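Local coordinates for protein soluble lytic transglycosylase B3 (Pseudomonas aeruginosa, PDB 5ANZ) that probably cleaves bacterial peptidoglycan as a multidomain lytic transglycosylase involved in cell-wall turnover, and carries a bound calcium ion, at residues 266-271 with 393-398; 187-192 with 226-231; 49-54 with 163-168; 251-256 with 339-344. One frame throughout, in Å; residues are numbered along the deposited sequence.

Contact 1. Residues 266-271 with 393-398; sequences SLAELT and AIRACQ
R395 lays the outer half of its side chain against the backbone of S266, with NE 3.4 Å from S266 CA and CD packed beside S266 CB. The chain runs extended from CG to NE, which carries the charged head clear of helix 388-401 and into the turn at 266-269. There the carbonyl oxygen S266 O sits over the centre of one face of the guanidinium, while two acceptors from the following residues bond at its edge. NH1 gives E269 OE2 a nearly straight bond of 2.8 Å (172° at the hydrogen), the hydrogen-bonded part of a salt bridge. OE2 lies in the guanidinium plane and is met on its anti side; the carboxylate plane stands 77° from the guanidinium plane. E269 bends at chi2 (-74°) to bring that oxygen round. NH2 reaches A268 O at 3.1 Å, a more bent bond whose donor stands above the carbonyl plane. A268 is the centre of an inverse gamma turn, and its methyl lies beside NH2. The contact joins two modules: the turn belongs to the lytic transglycosylase part of the chain, the helix to the putative peptidoglycan-binding domain. Arginine suits this interface because its five N-H groups can serve several acceptors at once; NE also bonds A405 O, within the helix's own domain. E269 OE2 has a second cationic partner in R391, one helical turn before R395, and S266 OG turns instead to D264.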
loop_
_atom_site.group_PDB
_atom_site.type_symbol
_atom_site.label_atom_id
_atom_site.label_comp_id
_atom_site.label_asym_id
_atom_site.label_seq_id
_atom_site.Cartn_x
_atom_site.Cartn_y
_atom_site.Cartn_z
ATOM N N SER A 266 -1.830 21.394 11.636
ATOM C CA SER A 266 -3.150 20.808 11.417
ATOM C C SER A 266 -3.439 20.630 9.925
ATOM O O SER A 266 -4.352 19.900 9.547
ATOM C CB SER A 266 -4.241 21.666 12.071
ATOM O OG SER A 266 -4.335 22.939 11.454
ATOM N N LEU A 267 -2.636 21.282 9.084
ATOM C CA LEU A 267 -2.763 21.166 7.626
ATOM C C LEU A 267 -2.251 19.843 7.054
ATOM O O LEU A 267 -2.408 19.574 5.862
ATOM C CB LEU A 267 -2.023 22.321 6.940
ATOM C CG LEU A 267 -2.689 23.701 6.856
ATOM C CD1 LEU A 267 -4.209 23.597 6.924
ATOM C CD2 LEU A 267 -2.158 24.659 7.901
ATOM N N ALA A 268 -1.640 19.020 7.897
ATOM C CA ALA A 268 -1.054 17.765 7.445
ATOM C C ALA A 268 -2.092 16.649 7.375
ATOM O O ALA A 268 -2.187 15.816 8.274
ATOM C CB ALA A 268 0.097 17.371 8.360
ATOM N N GLU A 269 -2.876 16.651 6.303
ATOM C CA GLU A 269 -3.946 15.687 6.083
ATOM C C GLU A 269 -4.106 15.473 4.594
ATOM O O GLU A 269 -4.153 16.444 3.838
ATOM C CB GLU A 269 -5.281 16.180 6.673
ATOM C CG GLU A 269 -5.413 16.072 8.175
ATOM C CD GLU A 269 -5.630 14.643 8.648
ATOM O OE1 GLU A 269 -6.193 13.827 7.884
ATOM O OE2 GLU A 269 -5.237 14.341 9.792
ATOM N N LEU A 270 -4.209 14.220 4.158
ATOM C CA LEU A 270 -4.284 13.948 2.727
ATOM C C LEU A 270 -5.548 14.529 2.097
ATOM O O LEU A 270 -5.583 14.778 0.889
ATOM C CB LEU A 270 -4.207 12.438 2.452
ATOM C CG LEU A 270 -2.803 11.817 2.485
ATOM C CD1 LEU A 270 -1.811 12.708 1.755
ATOM C CD2 LEU A 270 -2.336 11.556 3.910
ATOM N N THR A 271 -6.575 14.759 2.914
ATOM C CA THR A 271 -7.822 15.363 2.453
ATOM C C THR A 271 -7.710 16.875 2.289
ATOM O O THR A 271 -8.612 17.520 1.746
ATOM C CB THR A 271 -8.974 15.087 3.425
ATOM O OG1 THR A 271 -8.597 15.544 4.732
ATOM C CG2 THR A 271 -9.288 13.604 3.470
ATOM N N ALA A 393 -8.932 14.403 17.294
ATOM C CA ALA A 393 -8.963 14.386 18.746
ATOM C C ALA A 393 -7.575 14.613 19.305
ATOM O O ALA A 393 -7.394 15.321 20.292
ATOM C CB ALA A 393 -9.515 13.067 19.239
ATOM N N ILE A 394 -6.587 13.987 18.675
ATOM C CA ILE A 394 -5.213 14.162 19.101
ATOM C C ILE A 394 -4.812 15.631 18.996
ATOM O O ILE A 394 -4.244 16.182 19.936
ATOM C CB ILE A 394 -4.262 13.277 18.276
ATOM C CG1 ILE A 394 -4.515 11.812 18.613
ATOM C CG2 ILE A 394 -2.810 13.637 18.551
ATOM C CD1 ILE A 394 -3.816 10.857 17.678
ATOM N N ARG A 395 -5.124 16.267 17.871
ATOM C CA ARG A 395 -4.764 17.671 17.678
ATOM C C ARG A 395 -5.411 18.576 18.729
ATOM O O ARG A 395 -4.780 19.516 19.217
ATOM C CB ARG A 395 -5.152 18.137 16.277
ATOM C CG ARG A 395 -4.366 17.453 15.189
ATOM C CD ARG A 395 -4.545 18.182 13.868
ATOM N NE ARG A 395 -3.482 17.835 12.935
ATOM C CZ ARG A 395 -3.593 16.924 11.977
ATOM N NH1 ARG A 395 -4.737 16.268 11.813
ATOM N NH2 ARG A 395 -2.558 16.683 11.178
ATOM N N ALA A 396 -6.660 18.298 19.086
ATOM C CA ALA A 396 -7.332 19.115 20.102
ATOM C C ALA A 396 -6.635 18.952 21.453
ATOM O O ALA A 396 -6.477 19.910 22.216
ATOM C CB ALA A 396 -8.799 18.737 20.220
ATOM N N CYS A 397 -6.206 17.722 21.734
ATOM C CA CYS A 397 -5.538 17.440 22.991
ATOM C C CYS A 397 -4.154 18.084 23.029
ATOM O O CYS A 397 -3.749 18.650 24.054
ATOM C CB CYS A 397 -5.437 15.931 23.203
ATOM S SG CYS A 397 -4.877 15.474 24.848
ATOM N N GLN A 398 -3.433 18.009 21.914
ATOM C CA GLN A 398 -2.115 18.633 21.833
ATOM C C GLN A 398 -2.226 20.138 22.084
ATOM O O GLN A 398 -1.439 20.716 22.837
ATOM C CB GLN A 398 -1.466 18.342 20.476
ATOM C CG GLN A 398 -1.084 16.881 20.308
ATOM C CD GLN A 398 -0.618 16.550 18.901
ATOM O OE1 GLN A 398 -1.244 16.945 17.916
ATOM N NE2 GLN A 398 0.486 15.812 18.802
#

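Contact 2. Residues 187-192 with 226-231; sequences GDVPAS and DIWGSP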
loop_
_atom_site.group_PDB
_atom_site.type_symbol
_atom_site.label_atom_id
_atom_site.label_comp_id
_atom_site.label_asym_id
_atom_site.label_seq_id
_atom_site.Cartn_x
_atom_site.Cartn_y
_atom_site.Cartn_z
ATOM N N GLY A 187 -7.555 -19.671 -18.375
ATOM C CA GLY A 187 -6.253 -20.250 -18.668
ATOM C C GLY A 187 -5.031 -19.352 -18.534
ATOM O O GLY A 187 -3.979 -19.669 -19.110
ATOM N N ASP A 188 -5.147 -18.257 -17.784
ATOM C CA ASP A 188 -4.005 -17.348 -17.576
ATOM C C ASP A 188 -2.817 -18.058 -16.912
ATOM O O ASP A 188 -1.651 -17.692 -17.133
ATOM C CB ASP A 188 -4.392 -16.137 -16.712
ATOM C CG ASP A 188 -5.248 -15.104 -17.454
ATOM O OD1 ASP A 188 -5.141 -14.961 -18.695
ATOM O OD2 ASP A 188 -6.019 -14.399 -16.761
ATOM N N VAL A 189 -3.121 -19.059 -16.092
ATOM C CA VAL A 189 -2.104 -19.810 -15.354
ATOM C C VAL A 189 -2.692 -21.164 -14.954
ATOM O O VAL A 189 -3.888 -21.262 -14.709
ATOM C CB VAL A 189 -1.649 -19.025 -14.093
ATOM C CG1 VAL A 189 -2.809 -18.892 -13.085
ATOM C CG2 VAL A 189 -0.431 -19.650 -13.454
ATOM N N PRO A 190 -1.864 -22.218 -14.900
ATOM C CA PRO A 190 -2.353 -23.496 -14.368
ATOM C C PRO A 190 -2.590 -23.405 -12.865
ATOM O O PRO A 190 -1.892 -22.665 -12.166
ATOM C CB PRO A 190 -1.219 -24.483 -14.682
ATOM C CG PRO A 190 -0.388 -23.809 -15.752
ATOM C CD PRO A 190 -0.505 -22.326 -15.452
ATOM N N ALA A 191 -3.570 -24.154 -12.379
ATOM C CA ALA A 191 -3.902 -24.148 -10.961
ATOM C C ALA A 191 -2.683 -24.405 -10.069
ATOM O O ALA A 191 -2.501 -23.737 -9.042
ATOM C CB ALA A 191 -4.986 -25.180 -10.692
ATOM N N SER A 192 -1.828 -25.341 -10.479
ATOM C CA SER A 192 -0.641 -25.641 -9.689
ATOM C C SER A 192 0.276 -24.439 -9.476
ATOM O O SER A 192 1.017 -24.412 -8.495
ATOM C CB SER A 192 0.176 -26.754 -10.342
ATOM O OG SER A 192 -0.534 -27.978 -10.309
ATOM N N ASP A 226 -0.381 -13.438 -17.760
ATOM C CA ASP A 226 0.422 -14.226 -16.824
ATOM C C ASP A 226 1.279 -13.357 -15.917
ATOM O O ASP A 226 2.449 -13.094 -16.218
ATOM C CB ASP A 226 1.301 -15.192 -17.606
ATOM C CG ASP A 226 2.243 -15.981 -16.712
ATOM O OD1 ASP A 226 1.997 -16.044 -15.490
ATOM O OD2 ASP A 226 3.221 -16.550 -17.243
ATOM N N ILE A 227 0.701 -12.929 -14.797
ATOM C CA ILE A 227 1.421 -12.062 -13.873
ATOM C C ILE A 227 2.298 -12.886 -12.936
ATOM O O ILE A 227 2.892 -12.336 -12.021
ATOM C CB ILE A 227 0.467 -11.196 -13.024
ATOM C CG1 ILE A 227 -0.481 -12.085 -12.221
ATOM C CG2 ILE A 227 -0.343 -10.240 -13.925
ATOM C CD1 ILE A 227 -1.336 -11.306 -11.196
ATOM N N TRP A 228 2.370 -14.195 -13.175
ATOM C CA TRP A 228 3.250 -15.080 -12.411
ATOM C C TRP A 228 4.601 -15.289 -13.090
ATOM O O TRP A 228 5.658 -15.165 -12.448
ATOM C CB TRP A 228 2.554 -16.442 -12.190
ATOM C CG TRP A 228 1.320 -16.301 -11.350
ATOM C CD1 TRP A 228 1.232 -16.452 -9.995
ATOM C CD2 TRP A 228 -0.006 -15.970 -11.800
ATOM N NE1 TRP A 228 -0.045 -16.225 -9.576
ATOM C CE2 TRP A 228 -0.831 -15.927 -10.661
ATOM C CE3 TRP A 228 -0.566 -15.695 -13.053
ATOM C CZ2 TRP A 228 -2.191 -15.621 -10.728
ATOM C CZ3 TRP A 228 -1.928 -15.378 -13.122
ATOM C CH2 TRP A 228 -2.719 -15.342 -11.967
ATOM N N GLY A 229 4.572 -15.622 -14.374
ATOM C CA GLY A 229 5.781 -16.035 -15.063
ATOM C C GLY A 229 6.262 -15.127 -16.175
ATOM O O GLY A 229 7.319 -15.370 -16.767
ATOM N N SER A 230 5.499 -14.082 -16.481
ATOM C CA SER A 230 5.869 -13.197 -17.580
ATOM C C SER A 230 6.192 -11.787 -17.113
ATOM O O SER A 230 5.283 -11.059 -16.732
ATOM C CB SER A 230 4.735 -13.107 -18.598
ATOM O OG SER A 230 4.980 -12.039 -19.498
ATOM N N PRO A 231 7.468 -11.385 -17.163
ATOM C CA PRO A 231 7.757 -10.013 -16.724
ATOM C C PRO A 231 6.979 -8.978 -17.565
ATOM O O PRO A 231 6.486 -7.984 -17.019
ATOM C CB PRO A 231 9.268 -9.883 -16.943
ATOM C CG PRO A 231 9.778 -11.311 -16.910
ATOM C CD PRO A 231 8.688 -12.138 -17.518
#
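D188 makes the first approach, just after G187, the first residue past helix 170-186 to leave helical angles, with the positive phi that glycine allows. The carbonyl oxygen D188 O lies 3.9 Å from D226 CB, a van der Waals approach where the two backbones come nearest. D188 CB also reaches the benzo end of W228, at 4.4 Å from CZ3, on an oblique line. Its carboxylate is engaged elsewhere: OD1 accepts from the backbone of R225 and OD2 from H212, beside the calcium-binding loop that includes K224. V189 follows and carries most of the apolar packing. Its CG1, set between the backbone N and the carbonyl carbon (chi1 66°), stands over the six-membered ring of W228 at 3.7 Å from the centroid, only 16° off the normal, a clear CH-pi contact. CB and CG2 fill in over CE3 and CD2, so a beta-branched residue spreads along one face of the indole; the opposite face is met by I227 CG1. On the other segment, D226 organises the loop that presents the tryptophan. Its OD1 accepts from W228 N at 3.0 Å, an Asx turn, and from G229 N at 2.8 Å, both donors arriving from the same side of the carboxylate plane. D226 N in turn bonds D233, a calcium ligand. The tryptophan's own polar atom, NE1, is satisfied by I195 O. With the polar atoms named here bonded within their own loop or to neighbours, what joins the two segments is dispersion and CH-pi attraction, which suits a buried seam flanking the metal site.

Contact 3. Residues 49-54 with 163-168; sequences EQWRDA and LAYEGR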
loop_
_atom_site.group_PDB
_atom_site.type_symbol
_atom_site.label_atom_id
_atom_site.label_comp_id
_atom_site.label_asym_id
_atom_site.label_seq_id
_atom_site.Cartn_x
_atom_site.Cartn_y
_atom_site.Cartn_z
ATOM N N GLU A 49 -15.384 -29.925 3.654
ATOM C CA GLU A 49 -15.981 -30.598 2.511
ATOM C C GLU A 49 -17.425 -30.148 2.320
ATOM O O GLU A 49 -17.873 -29.934 1.193
ATOM C CB GLU A 49 -15.920 -32.119 2.677
ATOM C CG GLU A 49 -14.511 -32.699 2.650
ATOM C CD GLU A 49 -13.718 -32.390 3.909
ATOM O OE1 GLU A 49 -14.283 -31.779 4.841
ATOM O OE2 GLU A 49 -12.526 -32.759 3.966
ATOM N N GLN A 50 -18.157 -30.011 3.422
ATOM C CA GLN A 50 -19.520 -29.498 3.355
ATOM C C GLN A 50 -19.516 -28.079 2.798
ATOM O O GLN A 50 -20.292 -27.755 1.901
ATOM C CB GLN A 50 -20.190 -29.533 4.732
ATOM C CG GLN A 50 -20.782 -30.894 5.107
ATOM C CD GLN A 50 -21.119 -30.994 6.583
ATOM O OE1 GLN A 50 -20.827 -30.085 7.362
ATOM N NE2 GLN A 50 -21.739 -32.102 6.978
ATOM N N TRP A 51 -18.636 -27.230 3.319
ATOM C CA TRP A 51 -18.564 -25.875 2.804
ATOM C C TRP A 51 -18.212 -25.903 1.314
ATOM O O TRP A 51 -18.790 -25.161 0.522
ATOM C CB TRP A 51 -17.544 -25.020 3.571
ATOM C CG TRP A 51 -17.230 -23.786 2.788
ATOM C CD1 TRP A 51 -17.887 -22.589 2.839
ATOM C CD2 TRP A 51 -16.220 -23.649 1.782
ATOM N NE1 TRP A 51 -17.332 -21.711 1.930
ATOM C CE2 TRP A 51 -16.312 -22.342 1.269
ATOM C CE3 TRP A 51 -15.250 -24.510 1.263
ATOM C CZ2 TRP A 51 -15.459 -21.870 0.269
ATOM C CZ3 TRP A 51 -14.401 -24.037 0.269
ATOM C CH2 TRP A 51 -14.517 -22.735 -0.218
ATOM N N ARG A 52 -17.274 -26.768 0.934
ATOM C CA ARG A 52 -16.800 -26.819 -0.451
ATOM C C ARG A 52 -17.887 -27.290 -1.421
ATOM O O ARG A 52 -18.054 -26.718 -2.501
ATOM C CB ARG A 52 -15.582 -27.737 -0.563
ATOM C CG ARG A 52 -15.033 -27.847 -1.963
ATOM C CD ARG A 52 -14.071 -29.001 -2.047
ATOM N NE ARG A 52 -14.772 -30.256 -1.805
ATOM C CZ ARG A 52 -14.212 -31.348 -1.303
ATOM N NH1 ARG A 52 -12.927 -31.353 -0.991
ATOM N NH2 ARG A 52 -14.946 -32.435 -1.115
ATOM N N ASP A 53 -18.607 -28.338 -1.051
ATOM C CA ASP A 53 -19.635 -28.860 -1.939
ATOM C C ASP A 53 -20.733 -27.826 -2.122
ATOM O O ASP A 53 -21.298 -27.701 -3.208
ATOM C CB ASP A 53 -20.207 -30.171 -1.404
ATOM C CG ASP A 53 -19.186 -31.292 -1.417
ATOM O OD1 ASP A 53 -18.204 -31.196 -2.186
ATOM O OD2 ASP A 53 -19.364 -32.266 -0.659
ATOM N N ALA A 54 -21.018 -27.076 -1.060
ATOM C CA ALA A 54 -22.020 -26.020 -1.124
ATOM C C ALA A 54 -21.505 -24.861 -1.972
ATOM O O ALA A 54 -22.257 -24.286 -2.763
ATOM C CB ALA A 54 -22.394 -25.541 0.277
ATOM N N LEU A 163 -10.039 -18.792 3.904
ATOM C CA LEU A 163 -10.679 -17.573 4.425
ATOM C C LEU A 163 -12.197 -17.581 4.231
ATOM O O LEU A 163 -12.940 -17.102 5.087
ATOM C CB LEU A 163 -10.077 -16.342 3.753
ATOM C CG LEU A 163 -8.595 -16.110 4.026
ATOM C CD1 LEU A 163 -8.106 -14.932 3.211
ATOM C CD2 LEU A 163 -8.361 -15.850 5.506
ATOM N N ALA A 164 -12.660 -18.115 3.103
ATOM C CA ALA A 164 -14.099 -18.228 2.872
ATOM C C ALA A 164 -14.744 -19.143 3.910
ATOM O O ALA A 164 -15.820 -18.851 4.451
ATOM C CB ALA A 164 -14.372 -18.742 1.462
ATOM N N TYR A 165 -14.078 -20.259 4.182
ATOM C CA TYR A 165 -14.584 -21.258 5.116
ATOM C C TYR A 165 -14.586 -20.781 6.566
ATOM O O TYR A 165 -15.581 -20.931 7.269
ATOM C CB TYR A 165 -13.761 -22.544 4.996
ATOM C CG TYR A 165 -14.059 -23.606 6.043
ATOM C CD1 TYR A 165 -15.335 -24.138 6.192
ATOM C CD2 TYR A 165 -13.050 -24.099 6.861
ATOM C CE1 TYR A 165 -15.600 -25.118 7.136
ATOM C CE2 TYR A 165 -13.303 -25.081 7.807
ATOM C CZ TYR A 165 -14.581 -25.588 7.941
ATOM O OH TYR A 165 -14.843 -26.563 8.884
ATOM N N GLU A 166 -13.476 -20.206 7.018
ATOM C CA GLU A 166 -13.363 -19.848 8.431
ATOM C C GLU A 166 -12.636 -18.531 8.695
ATOM O O GLU A 166 -12.140 -18.310 9.794
ATOM C CB GLU A 166 -12.660 -20.977 9.186
ATOM C CG GLU A 166 -11.317 -21.372 8.594
ATOM C CD GLU A 166 -10.680 -22.550 9.311
ATOM O OE1 GLU A 166 -10.885 -22.689 10.535
ATOM O OE2 GLU A 166 -9.974 -23.341 8.648
ATOM N N GLY A 167 -12.575 -17.659 7.692
ATOM C CA GLY A 167 -11.918 -16.370 7.838
ATOM C C GLY A 167 -12.807 -15.308 8.459
ATOM O O GLY A 167 -14.012 -15.497 8.606
ATOM N N ARG A 168 -12.205 -14.184 8.830
ATOM C CA ARG A 168 -12.950 -13.090 9.451
ATOM C C ARG A 168 -13.688 -12.257 8.407
ATOM O O ARG A 168 -14.634 -11.532 8.732
ATOM C CB ARG A 168 -12.012 -12.186 10.260
ATOM C CG ARG A 168 -11.488 -12.808 11.537
ATOM C CD ARG A 168 -10.734 -11.786 12.367
ATOM N NE ARG A 168 -10.278 -12.347 13.635
ATOM C CZ ARG A 168 -11.049 -12.498 14.706
ATOM N NH1 ARG A 168 -12.324 -12.134 14.667
ATOM N NH2 ARG A 168 -10.547 -13.018 15.819
#
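Helices 48-61 and 156-166 come together at W51 and Y165, whose CA atoms lie 6.5 Å apart, with the second segment close to the end of its helix. W51 points its side chain at the other helix, CG anti to the backbone N (chi1 164°), and the indole meets two consecutive residues there. Its benzo part touches A164, CZ2 lying 3.5 Å from A164 CB; the small methyl of A164 suits a place where the indole comes close to the helix. Over the five-membered ring stands the backbone of Y165, CA 4.2 Å from the centroid and 5° off the normal, with Y165 CB over the rim of the same face. The tyrosine ring then leans past the base of the tryptophan: CD1 lies 3.5 Å from W51 CB, and the two ring planes meet at 56°, neither stacked nor edge-to-face. Around this pair F48, F55, F73 and H174 extend the aromatic packing, and L177 of helix 170-186 touches the indole as well. The Y165 ring also meets F48 edge-to-face, and its OH hydrogen-bonds Q46 O just ahead of the first helix. The contact packs two helices of the transglycosylase domain, away from the calcium and sugar sites. Between the segments, attraction is entirely by dispersion and C-H to ring contact. It depends on shape rather than charge, as befits helices joined through a buried aromatic core.

Contact 4. Residues 251-256 with 339-344; sequences QPWGFE and LADSFK
W253 and D341 face each other with the indole's N-H edge turned to the carboxylate. D341 CG lies in front of that N-H, in the plane of the ring, which brings both oxygens near NE1; the two flat groups are inclined by 31°. The resulting pair of bonds is forked and weak. NE1 to D341 OD2 is 3.1 Å with 137° at the hydrogen. The other branch, NE1 to D341 OD1, is 3.2 Å and straighter, at 153°. OD2 also lies 3.5 Å from W253 CZ2. W253 holds its CG between the backbone N and the carbonyl carbon, which swings the ring toward helix 330-343, where L334 and L338 pack against it. D341 stands near the end of that helix and points its side chain back at the ring. One water completes the contact. It donates to D341 OD2 at 2.8 Å and to G254 O at 2.7 Å, tying the carboxylate to the start of strand 254-258. G254 takes backbone angles that call for glycine, and the ring of W253 packs close beside it. The strand lies in the small antiparallel sheet, paired with strand 313-316, so the contact fastens that sheet to a helix of the transglycosylase SLT domain, of the lysozyme-like clan; Y326, which binds N-acetyl-D-glucosamine, lies about 12 Å from W253 between side chains. Tryptophan suits the place by combining an apolar ring for the leucines with one donor at its rim. The carboxylate, met by a weakly shared N-H and a water that donates to OD2, would probably favour the anionic form.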
loop_
_atom_site.group_PDB
_atom_site.type_symbol
_atom_site.label_atom_id
_atom_site.label_comp_id
_atom_site.label_asym_id
_atom_site.label_seq_id
_atom_site.Cartn_x
_atom_site.Cartn_y
_atom_site.Cartn_z
ATOM N N GLN A 251 5.416 13.543 -13.788
ATOM C CA GLN A 251 5.123 14.418 -12.652
ATOM C C GLN A 251 5.682 13.767 -11.388
ATOM O O GLN A 251 5.578 12.563 -11.217
ATOM C CB GLN A 251 3.605 14.657 -12.527
ATOM C CG GLN A 251 3.246 15.914 -11.751
ATOM C CD GLN A 251 1.754 16.180 -11.744
ATOM O OE1 GLN A 251 1.037 15.736 -10.846
ATOM N NE2 GLN A 251 1.277 16.901 -12.755
ATOM N N PRO A 252 6.303 14.553 -10.502
ATOM C CA PRO A 252 6.818 13.926 -9.275
ATOM C C PRO A 252 5.692 13.427 -8.366
ATOM O O PRO A 252 4.611 14.032 -8.322
ATOM C CB PRO A 252 7.613 15.057 -8.589
ATOM C CG PRO A 252 7.155 16.328 -9.233
ATOM C CD PRO A 252 6.678 15.970 -10.627
ATOM N N TRP A 253 5.944 12.329 -7.659
ATOM C CA TRP A 253 5.002 11.860 -6.644
ATOM C C TRP A 253 4.926 12.868 -5.504
ATOM O O TRP A 253 3.902 12.999 -4.825
ATOM C CB TRP A 253 5.417 10.490 -6.111
ATOM C CG TRP A 253 6.802 10.481 -5.557
ATOM C CD1 TRP A 253 7.960 10.159 -6.224
ATOM C CD2 TRP A 253 7.182 10.841 -4.232
ATOM N NE1 TRP A 253 9.038 10.279 -5.374
ATOM C CE2 TRP A 253 8.593 10.704 -4.152
ATOM C CE3 TRP A 253 6.476 11.260 -3.097
ATOM C CZ2 TRP A 253 9.290 10.968 -2.980
ATOM C CZ3 TRP A 253 7.169 11.524 -1.939
ATOM C CH2 TRP A 253 8.571 11.375 -1.888
ATOM N N GLY A 254 6.024 13.578 -5.300
ATOM C CA GLY A 254 6.123 14.501 -4.194
ATOM C C GLY A 254 7.581 14.741 -3.919
ATOM O O GLY A 254 8.462 14.275 -4.653
ATOM N N PHE A 255 7.842 15.499 -2.873
ATOM C CA PHE A 255 9.225 15.819 -2.548
ATOM C C PHE A 255 9.326 16.336 -1.127
ATOM O O PHE A 255 8.348 16.822 -0.553
ATOM C CB PHE A 255 9.787 16.856 -3.541
ATOM C CG PHE A 255 8.835 17.989 -3.843
ATOM C CD1 PHE A 255 8.756 19.090 -3.017
ATOM C CD2 PHE A 255 8.010 17.936 -4.955
ATOM C CE1 PHE A 255 7.883 20.123 -3.292
ATOM C CE2 PHE A 255 7.136 18.960 -5.234
ATOM C CZ PHE A 255 7.068 20.057 -4.401
ATOM N N GLU A 256 10.522 16.246 -0.560
ATOM C CA GLU A 256 10.747 16.760 0.778
ATOM C C GLU A 256 10.745 18.275 0.810
ATOM O O GLU A 256 11.196 18.920 -0.133
ATOM C CB GLU A 256 12.074 16.228 1.328
ATOM C CG GLU A 256 12.276 16.572 2.783
ATOM C CD GLU A 256 13.545 15.980 3.353
ATOM O OE1 GLU A 256 14.339 15.401 2.571
ATOM O OE2 GLU A 256 13.734 16.095 4.585
ATOM N N LEU A 339 11.925 4.948 -3.433
ATOM C CA LEU A 339 12.631 3.888 -4.148
ATOM C C LEU A 339 12.786 4.254 -5.631
ATOM O O LEU A 339 13.859 4.098 -6.219
ATOM C CB LEU A 339 11.898 2.554 -4.008
ATOM C CG LEU A 339 12.553 1.370 -4.714
ATOM C CD1 LEU A 339 13.995 1.130 -4.236
ATOM C CD2 LEU A 339 11.703 0.126 -4.467
ATOM N N ALA A 340 11.701 4.732 -6.240
ATOM C CA ALA A 340 11.777 5.163 -7.633
ATOM C C ALA A 340 12.831 6.247 -7.785
ATOM O O ALA A 340 13.654 6.195 -8.691
ATOM C CB ALA A 340 10.422 5.671 -8.106
ATOM N N ASP A 341 12.828 7.215 -6.864
ATOM C CA ASP A 341 13.864 8.263 -6.900
ATOM C C ASP A 341 15.284 7.700 -6.742
ATOM O O ASP A 341 16.242 8.178 -7.356
ATOM C CB ASP A 341 13.630 9.280 -5.777
ATOM C CG ASP A 341 12.388 10.137 -5.985
ATOM O OD1 ASP A 341 11.766 10.066 -7.068
ATOM O OD2 ASP A 341 12.069 10.921 -5.055
ATOM N N SER A 342 15.416 6.699 -5.880
ATOM C CA SER A 342 16.726 6.107 -5.599
ATOM C C SER A 342 17.381 5.486 -6.828
ATOM O O SER A 342 18.599 5.428 -6.938
ATOM C CB SER A 342 16.601 5.037 -4.515
ATOM O OG SER A 342 16.153 5.572 -3.285
ATOM N N PHE A 343 16.575 4.991 -7.762
ATOM C CA PHE A 343 17.168 4.374 -8.945
ATOM C C PHE A 343 18.036 5.362 -9.724
ATOM O O PHE A 343 18.990 4.965 -10.374
ATOM C CB PHE A 343 16.087 3.807 -9.874
ATOM C CG PHE A 343 15.240 2.726 -9.257
ATOM C CD1 PHE A 343 15.764 1.819 -8.350
ATOM C CD2 PHE A 343 13.898 2.604 -9.626
ATOM C CE1 PHE A 343 14.963 0.821 -7.795
ATOM C CE2 PHE A 343 13.069 1.611 -9.074
ATOM C CZ PHE A 343 13.596 0.710 -8.167
ATOM N N LYS A 344 17.690 6.647 -9.624
ATOM C CA LYS A 344 18.401 7.703 -10.340
ATOM C C LYS A 344 19.292 8.515 -9.408
ATOM O O LYS A 344 19.799 9.577 -9.804
ATOM C CB LYS A 344 17.418 8.642 -11.040
ATOM C CG LYS A 344 16.564 7.962 -12.097
ATOM C CD LYS A 344 15.861 8.977 -12.985
ATOM C CE LYS A 344 16.108 8.675 -14.462
ATOM N NZ LYS A 344 15.566 7.349 -14.874
HETATM O O HOH W 1 10.994 13.464 -4.852
#

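How the contacts relate
Contacts 2 and 3 are buried and apolar, each built on a tryptophan: one lies under a valine beside the calcium loop, the other against a helix in an aromatic cluster. Helix 170-186 serves both, since segment 187-192 follows it directly and residues of that helix pack on W51. Contacts 1 and 4 are partly buried and polar, and each ties a region near strand 254-258 to a helix later in the chain; their segments alternate along the sequence. Contact 4 stays within the transglycosylase domain, using weak bonds and a water, whereas contact 1 links that domain to the putative peptidoglycan-binding domain through a salt bridge. Contacts 3 and 4 lie on opposite sides of the chain's centre.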